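Local coordinates for protein interleukin-2 receptor subunit beta (Mus musculus, PDB 6DG5) that probably serves as the signal-transducing beta subunit of the cell-surface receptors for interleukin-2 and interleukin-15, seen here as its extracellular part, at residues B[10-13]-B[17-20]; B[50-53]-B[57-60]; B[100-105]-B[133-138]; B[184-189]-B[193-198]. One frame throughout, in Å; residues are numbered along the deposited sequence.

Contact 1 of 4, residues B[10-13]-B[17-20]; sequences CFYN and NVSC. With NAG (2-acetamido-2-deoxy-beta-D-glucopyranose), chain E.
Tyr-12 and Val-18 form the apolar centre, where methyl CG2 of Val-18 lies 3.7 Å from CD1 of the Tyr-12 ring. The methyl approaches that ring obliquely, while the carbonyl O of Asn-17 meets its edge near the ring plane. With CG opposite the backbone N (chi1 174°), the ring stands on the Val-18 face of the sheet, its CD1 edge beside Asn-17 O. Cys-10 and Cys-20 project on the same face of the sheet as this pair, and their SG atoms are joined in a disulfide whose chi3 is 110°. CG1 of Val-18 adds a looser contact to CB of Cys-10, and Phe-99 and Ile-81 close over this face. Phe-11 and Ser-19 point to the other face.

The two strands are the first beta hairpin of the N-terminal domain, and the bond between Cys-10 and Cys-20 staples a non-hydrogen-bonded antiparallel pair. The hydrogen-bonded pair next to it is Phe-11 with Ser-19: Phe-11 N reaches Ser-19 O at 2.8 Å, and Ser-19 N returns a bond of 2.8 Å to Phe-11 O.

Toward the turn, Asn-13 N donates to Asn-17 O at 3.0 Å. The side-chain OD1 of Asn-13 accepts Asn-17 N at 2.9 Å, the donor standing 49° out of the amide plane, and it also takes the N-H of Arg-15. At the outer edge Asn-17 ND2 is covalently linked to C1 of an N-acetylglucosamine, in an Asn-Val-Ser sequon. Ser-19 CB lies 3.4 Å from O6 of that sugar, while its OG is hydrogen-bonded to Asn-61.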
loop_
_atom_site.group_PDB
_atom_site.type_symbol
_atom_site.label_atom_id
_atom_site.label_comp_id
_atom_site.label_asym_id
_atom_site.label_seq_id
_atom_site.Cartn_x
_atom_site.Cartn_y
_atom_site.Cartn_z
ATOM N N CYS B 10 -1.058 -19.818 15.590
ATOM C CA CYS B 10 -0.256 -18.668 15.976
ATOM C C CYS B 10 -0.629 -17.467 15.119
ATOM O O CYS B 10 -1.006 -17.612 13.953
ATOM C CB CYS B 10 1.238 -18.964 15.836
ATOM S SG CYS B 10 1.830 -20.329 16.858
ATOM N N PHE B 11 -0.517 -16.275 15.706
ATOM C CA PHE B 11 -0.912 -15.046 15.035
ATOM C C PHE B 11 0.141 -13.970 15.242
ATOM O O PHE B 11 0.716 -13.845 16.327
ATOM C CB PHE B 11 -2.273 -14.548 15.535
ATOM C CG PHE B 11 -3.423 -15.407 15.102
ATOM C CD1 PHE B 11 -3.795 -15.461 13.770
ATOM C CD2 PHE B 11 -4.132 -16.158 16.022
ATOM C CE1 PHE B 11 -4.853 -16.251 13.361
ATOM C CE2 PHE B 11 -5.195 -16.950 15.620
ATOM C CZ PHE B 11 -5.555 -16.994 14.287
ATOM N N TYR B 12 0.379 -13.192 14.191
ATOM C CA TYR B 12 1.394 -12.148 14.168
ATOM C C TYR B 12 0.707 -10.797 14.022
ATOM O O TYR B 12 -0.114 -10.609 13.117
ATOM C CB TYR B 12 2.379 -12.400 13.021
ATOM C CG TYR B 12 3.415 -11.323 12.785
ATOM C CD1 TYR B 12 4.125 -10.765 13.840
ATOM C CD2 TYR B 12 3.707 -10.890 11.497
ATOM C CE1 TYR B 12 5.080 -9.787 13.621
ATOM C CE2 TYR B 12 4.664 -9.919 11.267
ATOM C CZ TYR B 12 5.344 -9.368 12.335
ATOM O OH TYR B 12 6.294 -8.398 12.111
ATOM N N ASN B 13 1.031 -9.865 14.919
ATOM C CA ASN B 13 0.394 -8.555 14.933
ATOM C C ASN B 13 0.971 -7.599 13.892
ATOM O O ASN B 13 0.668 -6.402 13.942
ATOM C CB ASN B 13 0.502 -7.931 16.328
ATOM C CG ASN B 13 1.875 -7.347 16.608
ATOM O OD1 ASN B 13 2.888 -7.825 16.095
ATOM N ND2 ASN B 13 1.915 -6.305 17.432
ATOM N N ASN B 17 5.003 -8.993 17.697
ATOM C CA ASN B 17 4.284 -9.845 18.635
ATOM C C ASN B 17 3.709 -11.036 17.886
ATOM O O ASN B 17 2.989 -10.868 16.896
ATOM C CB ASN B 17 3.173 -9.056 19.344
ATOM C CG ASN B 17 2.510 -9.830 20.484
ATOM O OD1 ASN B 17 2.539 -11.064 20.537
ATOM N ND2 ASN B 17 1.899 -9.087 21.404
ATOM N N VAL B 18 4.042 -12.234 18.357
ATOM C CA VAL B 18 3.479 -13.476 17.850
ATOM C C VAL B 18 2.857 -14.203 19.033
ATOM O O VAL B 18 3.533 -14.460 20.038
ATOM C CB VAL B 18 4.539 -14.351 17.162
ATOM C CG1 VAL B 18 3.922 -15.651 16.679
ATOM C CG2 VAL B 18 5.183 -13.597 16.007
ATOM N N SER B 19 1.571 -14.526 18.920
ATOM C CA SER B 19 0.827 -15.176 19.992
ATOM C C SER B 19 0.336 -16.533 19.511
ATOM O O SER B 19 -0.299 -16.629 18.457
ATOM C CB SER B 19 -0.354 -14.314 20.444
ATOM O OG SER B 19 -0.971 -14.862 21.596
ATOM N N CYS B 20 0.627 -17.573 20.288
ATOM C CA CYS B 20 0.265 -18.941 19.948
ATOM C C CYS B 20 -0.677 -19.510 20.998
ATOM O O CYS B 20 -0.529 -19.238 22.193
ATOM C CB CYS B 20 1.504 -19.834 19.837
ATOM S SG CYS B 20 2.636 -19.424 18.489
HETATM C C1 NAG E . 1.200 -9.633 22.535
HETATM C C2 NAG E . 0.876 -8.501 23.527
HETATM C C3 NAG E . -0.119 -8.968 24.597
HETATM C C4 NAG E . -1.320 -9.674 23.982
HETATM C C5 NAG E . -0.817 -10.794 23.082
HETATM C C6 NAG E . -1.911 -11.571 22.386
HETATM C C7 NAG E . 2.737 -6.914 23.776
HETATM C C8 NAG E . 3.978 -6.577 24.548
HETATM N N2 NAG E . 2.094 -8.021 24.158
HETATM O O3 NAG E . -0.549 -7.847 25.361
HETATM O O4 NAG E . -2.120 -10.205 25.033
HETATM O O5 NAG E . -0.006 -10.216 22.056
HETATM O O6 NAG E . -1.877 -11.377 20.980
HETATM O O7 NAG E . 2.335 -6.215 22.852
#

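Contact 2 of 4, residues B[50-53]-B[57-60]; sequences LTLV and SWAC. With MAN (alpha-D-mannopyranose), chain C.
Trp-58 packs against Leu-50 and Leu-52 across a beta hairpin, and its side chain can be followed outward atom by atom. CB lies 4.0 Å from CB of Leu-50. With CG opposite the carbonyl carbon (chi1 -50°), the indole is laid beside the Leu-52 backbone, and CE3 comes to 3.5 Å from Leu-52 N. Further out, CZ3 meets CB of Leu-52. The six-membered ring then receives methyl CD1 of Leu-52 squarely on one face, 3.6 Å from the centroid and 13° off the normal, a CH-pi contact. If Trp-58 were an alanine, that methyl would probably lose the aromatic surface it rests on, and a gap would open beside the Leu-52 backbone.

The frame is set by backbone bonds: Thr-51 and Ala-59 make a hydrogen-bonded antiparallel pair, Ala-59 N to Thr-51 O being 2.8 Å, and nearer the turn Val-53 N gives a nearly straight bond of 3.1 Å to Ser-57 O. The strand axes run 125° apart, a strongly twisted hairpin of the N-terminal domain. On the face away from the indole, Val-53 CG2 touches Ala-59 CB at 3.6 Å. Leu-50 CD2 sits near CB of Cys-60, which is disulfide-bonded to Cys-48. Between side chains the contact is therefore dispersion and CH-pi, with directionality supplied by the main chain.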
loop_
_atom_site.group_PDB
_atom_site.type_symbol
_atom_site.label_atom_id
_atom_site.label_comp_id
_atom_site.label_asym_id
_atom_site.label_seq_id
_atom_site.Cartn_x
_atom_site.Cartn_y
_atom_site.Cartn_z
ATOM N N LEU B 50 3.689 -21.463 28.230
ATOM C CA LEU B 50 2.255 -21.526 27.979
ATOM C C LEU B 50 1.476 -21.395 29.282
ATOM O O LEU B 50 1.851 -21.970 30.308
ATOM C CB LEU B 50 1.896 -22.841 27.284
ATOM C CG LEU B 50 2.282 -22.968 25.810
ATOM C CD1 LEU B 50 2.284 -24.426 25.394
ATOM C CD2 LEU B 50 1.319 -22.173 24.947
ATOM N N THR B 51 0.388 -20.630 29.237
ATOM C CA THR B 51 -0.466 -20.399 30.392
ATOM C C THR B 51 -1.917 -20.656 30.010
ATOM O O THR B 51 -2.334 -20.357 28.887
ATOM C CB THR B 51 -0.307 -18.970 30.928
ATOM O OG1 THR B 51 1.085 -18.636 30.991
ATOM C CG2 THR B 51 -0.910 -18.850 32.321
ATOM N N LEU B 52 -2.685 -21.205 30.950
ATOM C CA LEU B 52 -4.066 -21.587 30.683
ATOM C C LEU B 52 -4.966 -20.359 30.633
ATOM O O LEU B 52 -4.894 -19.489 31.507
ATOM C CB LEU B 52 -4.561 -22.559 31.754
ATOM C CG LEU B 52 -5.920 -23.215 31.509
ATOM C CD1 LEU B 52 -5.832 -24.203 30.357
ATOM C CD2 LEU B 52 -6.428 -23.898 32.770
ATOM N N VAL B 53 -5.820 -20.293 29.615
ATOM C CA VAL B 53 -6.781 -19.210 29.450
ATOM C C VAL B 53 -8.210 -19.708 29.624
ATOM O O VAL B 53 -8.993 -19.131 30.382
ATOM C CB VAL B 53 -6.604 -18.513 28.082
ATOM C CG1 VAL B 53 -7.424 -17.235 28.029
ATOM C CG2 VAL B 53 -5.139 -18.225 27.820
ATOM N N SER B 57 -7.158 -24.663 26.296
ATOM C CA SER B 57 -6.544 -23.570 25.546
ATOM C C SER B 57 -5.420 -22.973 26.378
ATOM O O SER B 57 -5.659 -22.486 27.487
ATOM C CB SER B 57 -7.575 -22.497 25.182
ATOM O OG SER B 57 -8.150 -21.927 26.343
ATOM N N TRP B 58 -4.202 -23.010 25.840
ATOM C CA TRP B 58 -3.017 -22.481 26.501
ATOM C C TRP B 58 -2.356 -21.467 25.579
ATOM O O TRP B 58 -2.126 -21.759 24.401
ATOM C CB TRP B 58 -2.028 -23.596 26.848
ATOM C CG TRP B 58 -2.639 -24.762 27.566
ATOM C CD1 TRP B 58 -3.419 -25.744 27.024
ATOM C CD2 TRP B 58 -2.504 -25.079 28.956
ATOM N NE1 TRP B 58 -3.784 -26.647 27.993
ATOM C CE2 TRP B 58 -3.234 -26.262 29.188
ATOM C CE3 TRP B 58 -1.840 -24.475 30.027
ATOM C CZ2 TRP B 58 -3.319 -26.852 30.447
ATOM C CZ3 TRP B 58 -1.924 -25.063 31.277
ATOM C CH2 TRP B 58 -2.659 -26.239 31.476
ATOM N N ALA B 59 -2.042 -20.291 26.112
ATOM C CA ALA B 59 -1.549 -19.186 25.307
ATOM C C ALA B 59 -0.103 -18.846 25.647
ATOM O O ALA B 59 0.399 -19.144 26.734
ATOM C CB ALA B 59 -2.429 -17.946 25.488
ATOM N N CYS B 60 0.556 -18.195 24.689
ATOM C CA CYS B 60 1.954 -17.806 24.791
ATOM C C CYS B 60 2.148 -16.524 23.998
ATOM O O CYS B 60 1.480 -16.305 22.984
ATOM C CB CYS B 60 2.875 -18.904 24.252
ATOM S SG CYS B 60 4.358 -19.262 25.216
HETATM C C1 MAN C . -10.419 -15.247 30.143
HETATM C C2 MAN C . -10.843 -15.982 28.840
HETATM C C3 MAN C . -11.855 -15.142 28.053
HETATM C C4 MAN C . -13.006 -14.675 28.955
HETATM C C5 MAN C . -12.441 -13.915 30.162
HETATM C C6 MAN C . -13.518 -13.468 31.135
HETATM O O2 MAN C . -11.505 -17.218 29.125
HETATM O O3 MAN C . -12.368 -15.852 26.930
HETATM O O4 MAN C . -13.875 -13.820 28.224
HETATM O O5 MAN C . -11.539 -14.782 30.882
HETATM O O6 MAN C . -12.894 -12.728 32.180
#

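Contact 3 of 4, residues B[100-105]-B[133-138]; sequences HPFDNL and SHYIEP
Phe-102 and Ile-136 bridge two loops whose backbones stay well apart, their CA atoms 9.2 Å from each other at the closest pairing. Residues 100-105 form the linker leaving strand 91-99, with a 3-10 turn at 101-103, and residues 133-138 belong to a loop of the following fibronectin type-III domain; such an elbow between two domains is characteristic of class I cytokine receptors. Since the main chains are so distant, side chains make the whole contact.

Phe-102 CZ lies 3.4 Å from CD2 of Tyr-135. The two rings meet obliquely, their centroids 5.6 Å apart and their planes at 70°. At the edge of the phenylalanine ring, near its plane, CG2 of Ile-136 is 4.1 Å from CE2. This same methyl also meets Leu-105, whose CD1 approaches it at 4.1 Å, the two side chains reaching toward each other tip to tip. An alanine at Phe-102 would take away the ring that spans to Tyr-135 and Ile-136, and the elbow would probably be left with a gap at this point.

The hydroxyl of Tyr-135 is engaged elsewhere, by an acidic side chain on the chain of another protein, so its ring packs against the linker while its polar end serves an intermolecular interface. Within the loop 133-138 an ST turn sets the chain, Tyr-135 N donating to Ser-133 OG at 3.0 Å.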
loop_
_atom_site.group_PDB
_atom_site.type_symbol
_atom_site.label_atom_id
_atom_site.label_comp_id
_atom_site.label_asym_id
_atom_site.label_seq_id
_atom_site.Cartn_x
_atom_site.Cartn_y
_atom_site.Cartn_z
ATOM N N HIS B 100 4.551 -18.963 8.666
ATOM C CA HIS B 100 4.755 -17.823 7.787
ATOM C C HIS B 100 4.035 -16.622 8.377
ATOM O O HIS B 100 2.794 -16.621 8.432
ATOM C CB HIS B 100 4.244 -18.124 6.382
ATOM C CG HIS B 100 4.993 -19.224 5.699
ATOM N ND1 HIS B 100 4.648 -20.553 5.825
ATOM C CD2 HIS B 100 6.083 -19.195 4.897
ATOM C CE1 HIS B 100 5.483 -21.293 5.119
ATOM N NE2 HIS B 100 6.364 -20.493 4.546
ATOM N N PRO B 101 4.753 -15.588 8.821
ATOM C CA PRO B 101 4.111 -14.558 9.654
ATOM C C PRO B 101 3.065 -13.733 8.925
ATOM O O PRO B 101 1.997 -13.467 9.490
ATOM C CB PRO B 101 5.300 -13.695 10.110
ATOM C CG PRO B 101 6.509 -14.559 9.916
ATOM C CD PRO B 101 6.206 -15.388 8.712
ATOM N N PHE B 102 3.334 -13.310 7.695
ATOM C CA PHE B 102 2.387 -12.449 6.997
ATOM C C PHE B 102 1.249 -13.218 6.341
ATOM O O PHE B 102 0.398 -12.600 5.693
ATOM C CB PHE B 102 3.121 -11.596 5.963
ATOM C CG PHE B 102 3.779 -10.384 6.551
ATOM C CD1 PHE B 102 5.003 -10.485 7.190
ATOM C CD2 PHE B 102 3.167 -9.146 6.479
ATOM C CE1 PHE B 102 5.608 -9.371 7.735
ATOM C CE2 PHE B 102 3.766 -8.028 7.021
ATOM C CZ PHE B 102 4.989 -8.142 7.652
ATOM N N ASP B 103 1.217 -14.540 6.491
ATOM C CA ASP B 103 0.050 -15.336 6.140
ATOM C C ASP B 103 -0.832 -15.631 7.346
ATOM O O ASP B 103 -1.902 -16.223 7.186
ATOM C CB ASP B 103 0.478 -16.650 5.477
ATOM C CG ASP B 103 1.227 -16.428 4.175
ATOM O OD1 ASP B 103 0.935 -15.434 3.479
ATOM O OD2 ASP B 103 2.114 -17.244 3.846
ATOM N N ASN B 104 -0.407 -15.223 8.547
ATOM C CA ASN B 104 -1.157 -15.428 9.783
ATOM C C ASN B 104 -1.211 -14.098 10.538
ATOM O O ASN B 104 -0.657 -13.959 11.630
ATOM C CB ASN B 104 -0.524 -16.532 10.634
ATOM C CG ASN B 104 -0.726 -17.916 10.043
ATOM O OD1 ASN B 104 -0.223 -18.225 8.961
ATOM N ND2 ASN B 104 -1.462 -18.761 10.756
ATOM N N LEU B 105 -1.891 -13.118 9.951
ATOM C CA LEU B 105 -1.953 -11.771 10.499
ATOM C C LEU B 105 -3.238 -11.577 11.292
ATOM O O LEU B 105 -4.331 -11.884 10.801
ATOM C CB LEU B 105 -1.865 -10.728 9.385
ATOM C CG LEU B 105 -0.485 -10.479 8.779
ATOM C CD1 LEU B 105 -0.583 -9.459 7.658
ATOM C CD2 LEU B 105 0.489 -10.008 9.846
ATOM N N SER B 133 1.801 -2.469 10.376
ATOM C CA SER B 133 3.045 -2.389 9.627
ATOM C C SER B 133 2.881 -1.518 8.390
ATOM O O SER B 133 1.809 -1.449 7.786
ATOM C CB SER B 133 3.508 -3.785 9.215
ATOM O OG SER B 133 4.687 -3.718 8.432
ATOM N N HIS B 134 3.971 -0.842 8.018
ATOM C CA HIS B 134 4.003 -0.135 6.743
ATOM C C HIS B 134 3.841 -1.099 5.577
ATOM O O HIS B 134 3.385 -0.700 4.500
ATOM C CB HIS B 134 5.311 0.640 6.610
ATOM C CG HIS B 134 6.529 -0.229 6.632
ATOM N ND1 HIS B 134 6.907 -0.951 7.743
ATOM C CD2 HIS B 134 7.452 -0.497 5.678
ATOM C CE1 HIS B 134 8.012 -1.623 7.475
ATOM N NE2 HIS B 134 8.365 -1.363 6.229
ATOM N N TYR B 135 4.206 -2.369 5.780
ATOM C CA TYR B 135 4.037 -3.380 4.741
ATOM C C TYR B 135 2.574 -3.534 4.345
ATOM O O TYR B 135 2.261 -3.760 3.169
ATOM C CB TYR B 135 4.589 -4.721 5.226
ATOM C CG TYR B 135 6.093 -4.805 5.335
ATOM C CD1 TYR B 135 6.918 -4.182 4.407
ATOM C CD2 TYR B 135 6.690 -5.520 6.364
ATOM C CE1 TYR B 135 8.295 -4.267 4.506
ATOM C CE2 TYR B 135 8.062 -5.613 6.471
ATOM C CZ TYR B 135 8.862 -4.982 5.541
ATOM O OH TYR B 135 10.231 -5.075 5.652
ATOM N N ILE B 136 1.664 -3.419 5.311
ATOM C CA ILE B 136 0.247 -3.672 5.088
ATOM C C ILE B 136 -0.621 -2.452 5.347
ATOM O O ILE B 136 -1.842 -2.538 5.191
ATOM C CB ILE B 136 -0.248 -4.856 5.945
ATOM C CG1 ILE B 136 -0.062 -4.542 7.430
ATOM C CG2 ILE B 136 0.489 -6.127 5.571
ATOM C CD1 ILE B 136 -0.896 -5.402 8.343
ATOM N N GLU B 137 -0.033 -1.326 5.753
ATOM C CA GLU B 137 -0.837 -0.162 6.120
ATOM C C GLU B 137 -1.760 0.332 5.009
ATOM O O GLU B 137 -2.906 0.697 5.324
ATOM C CB GLU B 137 0.075 0.976 6.599
ATOM C CG GLU B 137 -0.683 2.092 7.295
ATOM C CD GLU B 137 0.108 3.381 7.373
ATOM O OE1 GLU B 137 1.311 3.333 7.699
ATOM O OE2 GLU B 137 -0.473 4.449 7.095
ATOM N N PRO B 138 -1.363 0.380 3.732
ATOM C CA PRO B 138 -2.304 0.868 2.709
ATOM C C PRO B 138 -3.494 -0.048 2.478
ATOM O O PRO B 138 -4.493 0.401 1.899
ATOM C CB PRO B 138 -1.433 0.975 1.449
ATOM C CG PRO B 138 -0.310 0.036 1.688
ATOM C CD PRO B 138 -0.028 0.139 3.154
#

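Contact 4 of 4, residues B[184-189]-B[193-198]; sequences RVKAQR and GTWSPW. With MAN (alpha-D-mannopyranose), chain D; FUC (alpha-L-fucopyranose), chain F.
The guanidinium of Arg-184 is sandwiched between two indoles. On one face lies Trp-195, stacked with planes 7° apart and CZ 3.9 Å from the centroid of the five-membered ring, a cation-pi contact; on the opposite face lies CZ2 of Trp-198, 3.4 Å from NE. Arg-184 CD also sits over the six-membered ring of Trp-198. The other face of Trp-195 is taken by Lys-186: its CD rests 3.6 Å from the five-membered ring centroid, and bends at chi3 (98°) and chi4 bring NZ over the six-membered ring, 4.5 Å from the centroid. At the edge of the Trp-195 ring, in its plane, lies the backbone N of Val-185. Arg-184 NH2 is further paired with Glu-143 in a salt bridge, which should fix the plane of the stacked group.

Beside the stacked groups, Ser-196 joins the two backbones. Val-185 N donates to Ser-196 OG at 2.9 Å, and Ser-196 N to Val-185 O at 3.1 Å. A water bridges Val-185 O and Thr-194 O, and O4 of a glycan mannose donates to Trp-198 O at 2.7 Å. Alternating tryptophans and basic side chains of the neighbouring strand are the hallmark of the WSXWS motif in type I cytokine receptors, which appears necessary for proper folding.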
loop_
_atom_site.group_PDB
_atom_site.type_symbol
_atom_site.label_atom_id
_atom_site.label_comp_id
_atom_site.label_asym_id
_atom_site.label_seq_id
_atom_site.Cartn_x
_atom_site.Cartn_y
_atom_site.Cartn_z
ATOM N N ARG B 184 -13.352 -3.210 14.140
ATOM C CA ARG B 184 -12.221 -4.112 13.975
ATOM C C ARG B 184 -11.554 -3.844 12.631
ATOM O O ARG B 184 -12.127 -3.198 11.750
ATOM C CB ARG B 184 -12.646 -5.581 14.092
ATOM C CG ARG B 184 -13.735 -6.005 13.129
ATOM C CD ARG B 184 -14.113 -7.455 13.369
ATOM N NE ARG B 184 -14.989 -7.982 12.327
ATOM C CZ ARG B 184 -15.355 -9.258 12.243
ATOM N NH1 ARG B 184 -14.916 -10.132 13.138
ATOM N NH2 ARG B 184 -16.154 -9.659 11.264
ATOM N N VAL B 185 -10.330 -4.361 12.481
ATOM C CA VAL B 185 -9.449 -3.983 11.381
ATOM C C VAL B 185 -8.813 -5.226 10.765
ATOM O O VAL B 185 -8.631 -6.249 11.429
ATOM C CB VAL B 185 -8.372 -2.981 11.867
ATOM C CG1 VAL B 185 -7.452 -3.625 12.896
ATOM C CG2 VAL B 185 -7.573 -2.413 10.702
ATOM N N LYS B 186 -8.474 -5.126 9.477
ATOM C CA LYS B 186 -7.864 -6.219 8.729
ATOM C C LYS B 186 -7.141 -5.640 7.519
ATOM O O LYS B 186 -7.419 -4.517 7.089
ATOM C CB LYS B 186 -8.916 -7.248 8.295
ATOM C CG LYS B 186 -8.367 -8.596 7.852
ATOM C CD LYS B 186 -9.492 -9.598 7.622
ATOM C CE LYS B 186 -9.873 -9.701 6.148
ATOM N NZ LYS B 186 -9.994 -8.369 5.483
ATOM N N ALA B 187 -6.200 -6.420 6.980
ATOM C CA ALA B 187 -5.457 -6.057 5.774
ATOM C C ALA B 187 -5.605 -7.184 4.757
ATOM O O ALA B 187 -5.082 -8.285 4.962
ATOM C CB ALA B 187 -3.984 -5.792 6.089
ATOM N N GLN B 188 -6.300 -6.908 3.656
ATOM C CA GLN B 188 -6.669 -7.947 2.693
ATOM C C GLN B 188 -5.738 -7.933 1.476
ATOM O O GLN B 188 -6.148 -7.790 0.323
ATOM C CB GLN B 188 -8.145 -7.802 2.299
ATOM C CG GLN B 188 -8.537 -6.585 1.446
ATOM C CD GLN B 188 -8.268 -5.255 2.115
ATOM O OE1 GLN B 188 -8.299 -5.145 3.339
ATOM N NE2 GLN B 188 -7.997 -4.233 1.310
ATOM N N ARG B 189 -4.445 -8.118 1.748
ATOM C CA ARG B 189 -3.479 -8.275 0.665
ATOM C C ARG B 189 -3.682 -9.604 -0.053
ATOM O O ARG B 189 -3.985 -9.639 -1.252
ATOM C CB ARG B 189 -2.053 -8.174 1.208
ATOM C CG ARG B 189 -0.985 -8.579 0.202
ATOM C CD ARG B 189 -0.744 -7.500 -0.841
ATOM N NE ARG B 189 0.327 -6.585 -0.449
ATOM C CZ ARG B 189 1.612 -6.774 -0.735
ATOM N NH1 ARG B 189 2.520 -5.888 -0.346
ATOM N NH2 ARG B 189 1.993 -7.849 -1.413
ATOM N N GLY B 193 -4.982 -13.673 6.285
ATOM C CA GLY B 193 -5.095 -13.305 7.681
ATOM C C GLY B 193 -6.541 -13.183 8.142
ATOM O O GLY B 193 -7.478 -13.162 7.346
ATOM N N THR B 194 -6.707 -13.095 9.457
ATOM C CA THR B 194 -8.016 -13.050 10.091
ATOM C C THR B 194 -8.296 -11.660 10.651
ATOM O O THR B 194 -7.415 -10.801 10.730
ATOM C CB THR B 194 -8.112 -14.097 11.206
ATOM O OG1 THR B 194 -7.010 -13.935 12.105
ATOM C CG2 THR B 194 -8.079 -15.500 10.619
ATOM N N TRP B 195 -9.549 -11.453 11.046
ATOM C CA TRP B 195 -9.968 -10.166 11.584
ATOM C C TRP B 195 -9.371 -9.926 12.965
ATOM O O TRP B 195 -9.106 -10.859 13.727
ATOM C CB TRP B 195 -11.491 -10.089 11.670
ATOM C CG TRP B 195 -12.158 -9.693 10.392
ATOM C CD1 TRP B 195 -12.797 -10.513 9.508
ATOM C CD2 TRP B 195 -12.255 -8.370 9.854
ATOM N NE1 TRP B 195 -13.287 -9.781 8.453
ATOM C CE2 TRP B 195 -12.967 -8.463 8.642
ATOM C CE3 TRP B 195 -11.808 -7.115 10.280
ATOM C CZ2 TRP B 195 -13.242 -7.349 7.852
ATOM C CZ3 TRP B 195 -12.081 -6.012 9.495
ATOM C CH2 TRP B 195 -12.792 -6.136 8.294
ATOM N N SER B 196 -9.164 -8.654 13.285
ATOM C CA SER B 196 -8.734 -8.272 14.617
ATOM C C SER B 196 -9.911 -8.344 15.580
ATOM O O SER B 196 -11.069 -8.272 15.163
ATOM C CB SER B 196 -8.161 -6.859 14.604
ATOM O OG SER B 196 -9.195 -5.889 14.604
ATOM N N PRO B 197 -9.643 -8.490 16.879
ATOM C CA PRO B 197 -10.736 -8.496 17.857
ATOM C C PRO B 197 -11.488 -7.174 17.850
ATOM O O PRO B 197 -10.976 -6.135 17.432
ATOM C CB PRO B 197 -10.021 -8.721 19.192
ATOM C CG PRO B 197 -8.752 -9.396 18.820
ATOM C CD PRO B 197 -8.349 -8.796 17.506
ATOM N N TRP B 198 -12.733 -7.233 18.311
ATOM C CA TRP B 198 -13.564 -6.041 18.358
ATOM C C TRP B 198 -13.005 -5.040 19.358
ATOM O O TRP B 198 -12.466 -5.414 20.403
ATOM C CB TRP B 198 -14.997 -6.406 18.729
ATOM C CG TRP B 198 -15.728 -7.142 17.652
ATOM C CD1 TRP B 198 -16.011 -8.476 17.615
ATOM C CD2 TRP B 198 -16.268 -6.583 16.449
ATOM N NE1 TRP B 198 -16.700 -8.781 16.466
ATOM C CE2 TRP B 198 -16.871 -7.636 15.733
ATOM C CE3 TRP B 198 -16.303 -5.295 15.909
ATOM C CZ2 TRP B 198 -17.500 -7.441 14.507
ATOM C CZ3 TRP B 198 -16.930 -5.102 14.692
ATOM C CH2 TRP B 198 -17.520 -6.170 14.004
HETATM C C1 MAN D . -12.221 -6.246 26.528
HETATM C C2 MAN D . -13.744 -6.123 26.240
HETATM C C3 MAN D . -14.068 -6.709 24.869
HETATM C C4 MAN D . -13.195 -6.070 23.782
HETATM C C5 MAN D . -11.711 -6.248 24.124
HETATM C C6 MAN D . -10.797 -5.528 23.144
HETATM O O2 MAN D . -14.155 -4.755 26.184
HETATM O O3 MAN D . -15.446 -6.555 24.544
HETATM O O4 MAN D . -13.461 -6.686 22.527
HETATM O O5 MAN D . -11.437 -5.719 25.453
HETATM O O6 MAN D . -9.452 -5.911 23.417
HETATM C C1 FUC F . -3.034 -10.589 20.634
HETATM C C2 FUC F . -2.855 -10.071 19.183
HETATM C C3 FUC F . -4.197 -9.689 18.540
HETATM C C4 FUC F . -5.303 -9.445 19.591
HETATM C C5 FUC F . -5.467 -10.693 20.486
HETATM C C6 FUC F . -6.109 -10.394 21.836
HETATM O O2 FUC F . -2.161 -11.000 18.362
HETATM O O3 FUC F . -4.041 -8.500 17.778
HETATM O O4 FUC F . -5.036 -8.285 20.374
HETATM O O5 FUC F . -4.211 -11.368 20.755
HETATM O O HOH W 1 -6.450 -8.007 11.406
#

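From the N terminus, contact 1 closes the first hairpin, and contact 2 closes a second one further along; neither encloses the other. They are nevertheless adjoining in space, since strands 17-23 and 57-63 are neighbours in one sheet and Cys-20 N probably hydrogen-bonds to Cys-60 O. Contact 3 then spans the longest loop, bringing the linker 100-105 to loop 133-138 of the second domain, and contact 4 closes a short loop within that domain. All four are in series along the chain. Contact 3 adjoins both contact 1, through Tyr-12 N and Asn-104 O, and contact 4, through Leu-105 O and Thr-194 N, thereby tying the two domains together.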